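Local coordinates for R.Pab1 family restriction endonuclease (Campylobacter coli, PDB 7CFA), which probably acts as a restriction DNA glycosylase of the R.PabI family, removing a base from its recognition sequence in DNA and so leading to strand cleavage, at residues Q145-E150 / F211-K216; K101-N106 / F218-N223. The protein carries 2 engineered substitutions. One frame throughout, in Å; residues are numbered along the deposited sequence.

Interaction 1: Q145-E150 / F211-K216; sequences QFNNNE and FLEMLK
Phe-146 turns one edge of its ring toward helix 208-219, where Glu-213 and Met-214 receive it. CB of Glu-213 lies at that edge, in the ring plane, 3.8 Å from CE2 of Phe-146. Beyond CB the glutamate runs out extended (chi2 -174°), passing the phenylalanine in the opposite direction, and its OE1 comes 3.5 Å from CD2 of Phe-146, with carboxylate and ring planes only 23° apart. A long acidic side chain suits this place: its CB can pack on the aromatic edge while the carboxylate reaches on to Tyr-144, whose hydroxyl is hydrogen-bonded to OE1 and whose ring meets Phe-146 edge-to-face. Next along the same edge, CZ of Phe-146 makes apolar contact with CB of Met-214 at 4.2 Å, and the flexible methionine continues onto Leu-170 and Phe-172 of strand 166-175. Asn-147, poorly ordered, brings ND2 no closer than 3.8 Å to OE2 of Glu-213, a loose polar approach. Farther along the loop, OD1 of Asn-148 accepts from N of Glu-150 (3.1 Å), an Asx turn. The arrangement is a helix packed beside the loop between strands 130-145 and 152-159 of the curved antiparallel sheet, consistent with the half-pipe fold of the R.PabI family.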
loop_
_atom_site.group_PDB
_atom_site.type_symbol
_atom_site.label_atom_id
_atom_site.label_comp_id
_atom_site.label_asym_id
_atom_site.label_seq_id
_atom_site.Cartn_x
_atom_site.Cartn_y
_atom_site.Cartn_z
ATOM N N GLN A 145 -2.145 -22.274 4.981
ATOM C CA GLN A 145 -0.986 -23.153 5.066
ATOM C C GLN A 145 -1.296 -24.430 4.297
ATOM O O GLN A 145 -2.159 -25.214 4.704
ATOM C CB GLN A 145 -0.643 -23.453 6.523
ATOM C CG GLN A 145 0.508 -24.428 6.698
ATOM C CD GLN A 145 1.814 -23.890 6.149
ATOM O OE1 GLN A 145 2.381 -24.444 5.208
ATOM N NE2 GLN A 145 2.300 -22.803 6.738
ATOM N N PHE A 146 -0.604 -24.635 3.181
ATOM C CA PHE A 146 -0.778 -25.860 2.418
ATOM C C PHE A 146 -0.238 -27.049 3.209
ATOM O O PHE A 146 0.514 -26.895 4.176
ATOM C CB PHE A 146 -0.076 -25.752 1.063
ATOM C CG PHE A 146 -0.645 -24.682 0.167
ATOM C CD1 PHE A 146 -0.098 -23.409 0.149
ATOM C CD2 PHE A 146 -1.725 -24.953 -0.656
ATOM C CE1 PHE A 146 -0.619 -22.425 -0.674
ATOM C CE2 PHE A 146 -2.252 -23.975 -1.479
ATOM C CZ PHE A 146 -1.698 -22.709 -1.489
ATOM N N ASN A 147 -0.648 -28.251 2.795
ATOM C CA ASN A 147 -0.202 -29.457 3.488
ATOM C C ASN A 147 1.317 -29.566 3.498
ATOM O O ASN A 147 1.899 -30.070 4.466
ATOM C CB ASN A 147 -0.830 -30.697 2.851
ATOM C CG ASN A 147 -2.316 -30.803 3.133
ATOM O OD1 ASN A 147 -2.786 -30.405 4.200
ATOM N ND2 ASN A 147 -3.066 -31.337 2.176
ATOM N N ASN A 148 1.975 -29.091 2.443
ATOM C CA ASN A 148 3.424 -28.929 2.455
ATOM C C ASN A 148 3.762 -27.696 3.282
ATOM O O ASN A 148 3.469 -26.567 2.874
ATOM C CB ASN A 148 3.951 -28.803 1.029
ATOM C CG ASN A 148 5.456 -28.989 0.942
ATOM O OD1 ASN A 148 6.205 -28.529 1.803
ATOM N ND2 ASN A 148 5.904 -29.672 -0.105
ATOM N N ASN A 149 4.380 -27.905 4.448
ATOM C CA ASN A 149 4.631 -26.810 5.379
ATOM C C ASN A 149 5.595 -25.763 4.832
ATOM O O ASN A 149 5.807 -24.739 5.491
ATOM C CB ASN A 149 5.162 -27.361 6.704
ATOM C CG ASN A 149 4.096 -28.093 7.499
ATOM O OD1 ASN A 149 2.912 -27.767 7.416
ATOM N ND2 ASN A 149 4.513 -29.088 8.273
ATOM N N GLU A 150 6.174 -25.982 3.652
ATOM C CA GLU A 150 7.051 -24.979 3.060
ATOM C C GLU A 150 6.271 -23.915 2.295
ATOM O O GLU A 150 6.732 -22.773 2.188
ATOM C CB GLU A 150 8.066 -25.654 2.136
ATOM C CG GLU A 150 8.881 -26.756 2.800
ATOM C CD GLU A 150 9.959 -26.222 3.726
ATOM O OE1 GLU A 150 10.717 -25.323 3.307
ATOM O OE2 GLU A 150 10.049 -26.703 4.876
ATOM N N PHE A 211 -1.166 -26.196 -6.204
ATOM C CA PHE A 211 -1.713 -25.263 -7.182
ATOM C C PHE A 211 -3.203 -25.492 -7.401
ATOM O O PHE A 211 -3.933 -24.542 -7.708
ATOM C CB PHE A 211 -0.920 -25.366 -8.488
ATOM C CG PHE A 211 0.538 -25.033 -8.321
ATOM C CD1 PHE A 211 1.444 -26.010 -7.931
ATOM C CD2 PHE A 211 0.998 -23.741 -8.522
ATOM C CE1 PHE A 211 2.780 -25.706 -7.757
ATOM C CE2 PHE A 211 2.336 -23.433 -8.351
ATOM C CZ PHE A 211 3.226 -24.417 -7.966
ATOM N N LEU A 212 -3.676 -26.730 -7.228
ATOM C CA LEU A 212 -5.113 -26.985 -7.301
ATOM C C LEU A 212 -5.850 -26.342 -6.133
ATOM O O LEU A 212 -6.923 -25.754 -6.318
ATOM C CB LEU A 212 -5.386 -28.488 -7.338
ATOM C CG LEU A 212 -5.113 -29.201 -8.663
ATOM C CD1 LEU A 212 -5.282 -30.702 -8.501
ATOM C CD2 LEU A 212 -6.036 -28.672 -9.749
ATOM N N GLU A 213 -5.298 -26.447 -4.922
ATOM C CA GLU A 213 -5.908 -25.778 -3.777
ATOM C C GLU A 213 -5.857 -24.263 -3.923
ATOM O O GLU A 213 -6.744 -23.563 -3.422
ATOM C CB GLU A 213 -5.219 -26.210 -2.481
ATOM C CG GLU A 213 -5.460 -27.666 -2.116
ATOM C CD GLU A 213 -4.896 -28.035 -0.757
ATOM O OE1 GLU A 213 -4.350 -27.146 -0.068
ATOM O OE2 GLU A 213 -4.999 -29.219 -0.375
ATOM N N MET A 214 -4.836 -23.742 -4.605
ATOM C CA MET A 214 -4.750 -22.302 -4.815
ATOM C C MET A 214 -5.804 -21.831 -5.807
ATOM O O MET A 214 -6.360 -20.736 -5.661
ATOM C CB MET A 214 -3.352 -21.926 -5.299
ATOM C CG MET A 214 -3.003 -20.462 -5.117
ATOM S SD MET A 214 -1.405 -20.077 -5.849
ATOM C CE MET A 214 -0.470 -21.521 -5.355
ATOM N N LEU A 215 -6.085 -22.642 -6.830
ATOM C CA LEU A 215 -7.173 -22.322 -7.745
ATOM C C LEU A 215 -8.503 -22.263 -7.005
ATOM O O LEU A 215 -9.320 -21.366 -7.248
ATOM C CB LEU A 215 -7.235 -23.354 -8.872
ATOM C CG LEU A 215 -8.182 -23.014 -10.023
ATOM C CD1 LEU A 215 -7.655 -21.819 -10.804
ATOM C CD2 LEU A 215 -8.390 -24.213 -10.936
ATOM N N LYS A 216 -8.731 -23.208 -6.091
ATOM C CA LYS A 216 -9.963 -23.204 -5.310
ATOM C C LYS A 216 -10.070 -21.960 -4.437
ATOM O O LYS A 216 -11.169 -21.423 -4.258
ATOM C CB LYS A 216 -10.045 -24.468 -4.451
ATOM C CG LYS A 216 -11.366 -24.635 -3.721
ATOM C CD LYS A 216 -11.450 -25.972 -2.997
ATOM C CE LYS A 216 -10.432 -26.067 -1.873
ATOM N NZ LYS A 216 -10.600 -27.320 -1.083
#

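Interaction 2: K101-N106 / F218-N223; sequences KNFLEN and FGILSN
Helix 94-106 packs here against the turn that joins helix 208-219 to helix 223-237, a helix-to-turn contact in the helical part of the subunit. Leu-104 does the closest work on the backbone: its CD2 methyl rests 3.6 Å from C of Gly-219, and CD1 lies 4.0 Å from CA of Gly-219. The phi and psi of Gly-219, -65° and -19°, are ordinary helical values, so the glycine is not needed for an unusual backbone. What it supplies is a bare CA on the side facing the leucine, and the branched end of Leu-104 settles directly on the main chain, CD2 touching both CA and C, with CD1 a little farther from CA. Leu-104 also packs on Val-229 and Leu-230 of helix 223-237, and its carbonyl oxygen is hydrogen-bonded by Arg-226. The leucine thus sits where three helices of the fold come together.

Next to the glycine, Ile-220 adds a beta-branched wedge. Its CG1 is placed between the backbone N and the carbonyl carbon (chi1 73°), which leaves the CG2 methyl to meet two residues of helix 94-106: it lies 3.6 Å from CE2 of Phe-103 and 3.8 Å from CD2 of Leu-104. The approach to the aromatic ring is oblique. Phe-103 is broad enough to serve several neighbours, with Lys-216 forming a cation-pi contact to its ring and Ala-128 of the second subunit packing on it, while Ile-130 of that subunit touches Ile-220. After the isoleucine, the turn is drawn together by the backbone bond from N of Leu-221 to O of Phe-218 (3.0 Å), and Ser-222, a good N-cap residue because its short hydroxyl can accept from an otherwise unbonded NH of the helix's first turn, caps helix 223-237 through OG and N of His-225.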
loop_
_atom_site.group_PDB
_atom_site.type_symbol
_atom_site.label_atom_id
_atom_site.label_comp_id
_atom_site.label_asym_id
_atom_site.label_seq_id
_atom_site.Cartn_x
_atom_site.Cartn_y
_atom_site.Cartn_z
ATOM N N LYS A 101 -15.066 -27.693 -9.067
ATOM C CA LYS A 101 -16.193 -27.086 -9.767
ATOM C C LYS A 101 -17.461 -27.140 -8.922
ATOM O O LYS A 101 -18.149 -26.128 -8.750
ATOM C CB LYS A 101 -16.408 -27.783 -11.112
ATOM C CG LYS A 101 -17.598 -27.265 -11.902
ATOM C CD LYS A 101 -17.758 -28.025 -13.209
ATOM C CE LYS A 101 -19.005 -27.585 -13.959
ATOM N NZ LYS A 101 -19.168 -28.329 -15.237
ATOM N N ASN A 102 -17.784 -28.317 -8.381
ATOM C CA ASN A 102 -18.976 -28.440 -7.547
ATOM C C ASN A 102 -18.853 -27.622 -6.269
ATOM O O ASN A 102 -19.855 -27.097 -5.770
ATOM C CB ASN A 102 -19.242 -29.910 -7.218
ATOM C CG ASN A 102 -19.624 -30.722 -8.441
ATOM O OD1 ASN A 102 -20.171 -30.190 -9.406
ATOM N ND2 ASN A 102 -19.339 -32.020 -8.405
ATOM N N PHE A 103 -17.639 -27.502 -5.725
ATOM C CA PHE A 103 -17.439 -26.695 -4.527
ATOM C C PHE A 103 -17.705 -25.222 -4.803
ATOM O O PHE A 103 -18.348 -24.541 -3.995
ATOM C CB PHE A 103 -16.019 -26.894 -3.996
ATOM C CG PHE A 103 -15.629 -25.918 -2.919
ATOM C CD1 PHE A 103 -16.029 -26.117 -1.608
ATOM C CD2 PHE A 103 -14.858 -24.806 -3.217
ATOM C CE1 PHE A 103 -15.671 -25.223 -0.616
ATOM C CE2 PHE A 103 -14.499 -23.908 -2.232
ATOM C CZ PHE A 103 -14.905 -24.117 -0.929
ATOM N N LEU A 104 -17.217 -24.709 -5.934
ATOM C CA LEU A 104 -17.412 -23.299 -6.246
ATOM C C LEU A 104 -18.850 -23.005 -6.650
ATOM O O LEU A 104 -19.325 -21.880 -6.462
ATOM C CB LEU A 104 -16.444 -22.873 -7.349
ATOM C CG LEU A 104 -14.964 -22.976 -6.977
ATOM C CD1 LEU A 104 -14.083 -22.586 -8.148
ATOM C CD2 LEU A 104 -14.663 -22.113 -5.763
ATOM N N GLU A 105 -19.554 -23.998 -7.202
ATOM C CA GLU A 105 -20.948 -23.794 -7.583
ATOM C C GLU A 105 -21.851 -23.714 -6.359
ATOM O O GLU A 105 -22.811 -22.935 -6.338
ATOM C CB GLU A 105 -21.412 -24.916 -8.514
ATOM C CG GLU A 105 -20.832 -24.854 -9.918
ATOM C CD GLU A 105 -21.297 -26.003 -10.795
ATOM O OE1 GLU A 105 -21.897 -26.958 -10.258
ATOM O OE2 GLU A 105 -21.063 -25.952 -12.019
ATOM N N ASN A 106 -21.560 -24.509 -5.328
ATOM C CA ASN A 106 -22.384 -24.538 -4.128
ATOM C C ASN A 106 -21.959 -23.521 -3.078
ATOM O O ASN A 106 -22.729 -23.258 -2.148
ATOM C CB ASN A 106 -22.364 -25.939 -3.505
ATOM C CG ASN A 106 -23.109 -26.963 -4.340
ATOM O OD1 ASN A 106 -24.144 -26.665 -4.936
ATOM N ND2 ASN A 106 -22.585 -28.182 -4.383
ATOM N N PHE A 218 -8.727 -18.945 -5.076
ATOM C CA PHE A 218 -9.125 -17.863 -5.972
ATOM C C PHE A 218 -10.627 -17.887 -6.222
ATOM O O PHE A 218 -11.274 -16.835 -6.271
ATOM C CB PHE A 218 -8.371 -17.959 -7.301
ATOM C CG PHE A 218 -7.050 -17.239 -7.312
ATOM C CD1 PHE A 218 -7.000 -15.854 -7.344
ATOM C CD2 PHE A 218 -5.861 -17.947 -7.316
ATOM C CE1 PHE A 218 -5.787 -15.189 -7.366
ATOM C CE2 PHE A 218 -4.643 -17.290 -7.337
ATOM C CZ PHE A 218 -4.605 -15.910 -7.361
ATOM N N GLY A 219 -11.203 -19.085 -6.358
ATOM C CA GLY A 219 -12.611 -19.221 -6.689
ATOM C C GLY A 219 -13.563 -18.698 -5.634
ATOM O O GLY A 219 -14.732 -18.449 -5.945
ATOM N N ILE A 220 -13.099 -18.528 -4.396
ATOM C CA ILE A 220 -13.936 -18.000 -3.325
ATOM C C ILE A 220 -13.585 -16.556 -2.987
ATOM O O ILE A 220 -14.094 -16.014 -2.002
ATOM C CB ILE A 220 -13.857 -18.882 -2.071
ATOM C CG1 ILE A 220 -12.503 -18.702 -1.379
ATOM C CG2 ILE A 220 -14.086 -20.339 -2.432
ATOM C CD1 ILE A 220 -12.407 -19.388 -0.035
ATOM N N LEU A 221 -12.724 -15.920 -3.781
ATOM C CA LEU A 221 -12.321 -14.550 -3.482
ATOM C C LEU A 221 -13.473 -13.581 -3.718
ATOM O O LEU A 221 -13.764 -12.727 -2.870
ATOM C CB LEU A 221 -11.104 -14.172 -4.326
ATOM C CG LEU A 221 -10.276 -12.980 -3.850
ATOM C CD1 LEU A 221 -9.881 -13.152 -2.393
ATOM C CD2 LEU A 221 -9.042 -12.822 -4.719
ATOM N N SER A 222 -14.142 -13.703 -4.859
ATOM C CA SER A 222 -15.276 -12.852 -5.198
ATOM C C SER A 222 -16.121 -13.577 -6.236
ATOM O O SER A 222 -15.764 -14.660 -6.710
ATOM C CB SER A 222 -14.813 -11.490 -5.718
ATOM O OG SER A 222 -14.168 -11.625 -6.972
ATOM N N ASN A 223 -17.251 -12.965 -6.593
ATOM C CA ASN A 223 -18.098 -13.542 -7.631
ATOM C C ASN A 223 -17.412 -13.498 -8.991
ATOM O O ASN A 223 -17.522 -14.446 -9.776
ATOM C CB ASN A 223 -19.444 -12.820 -7.680
ATOM C CG ASN A 223 -20.482 -13.461 -6.779
ATOM O OD1 ASN A 223 -20.510 -14.681 -6.616
ATOM N ND2 ASN A 223 -21.343 -12.640 -6.188
#

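In the fold
The two contacts lie about 16 Å apart, centre to centre, and both draw on helix 208-219: interaction 1 uses its middle, interaction 2 its last residues and the turn that follows. Along the chain the segments come in the order 101-106, 145-150, 211-216, 218-223, so the outer pair brackets the inner one. The two contacts touch at Lys-216, which lies against Phe-103 and Leu-104. One helix thereby meets a loop of the antiparallel sheet at one contact and helix 94-106 at the other, tying the sheet to the helical part close to packing with the second subunit.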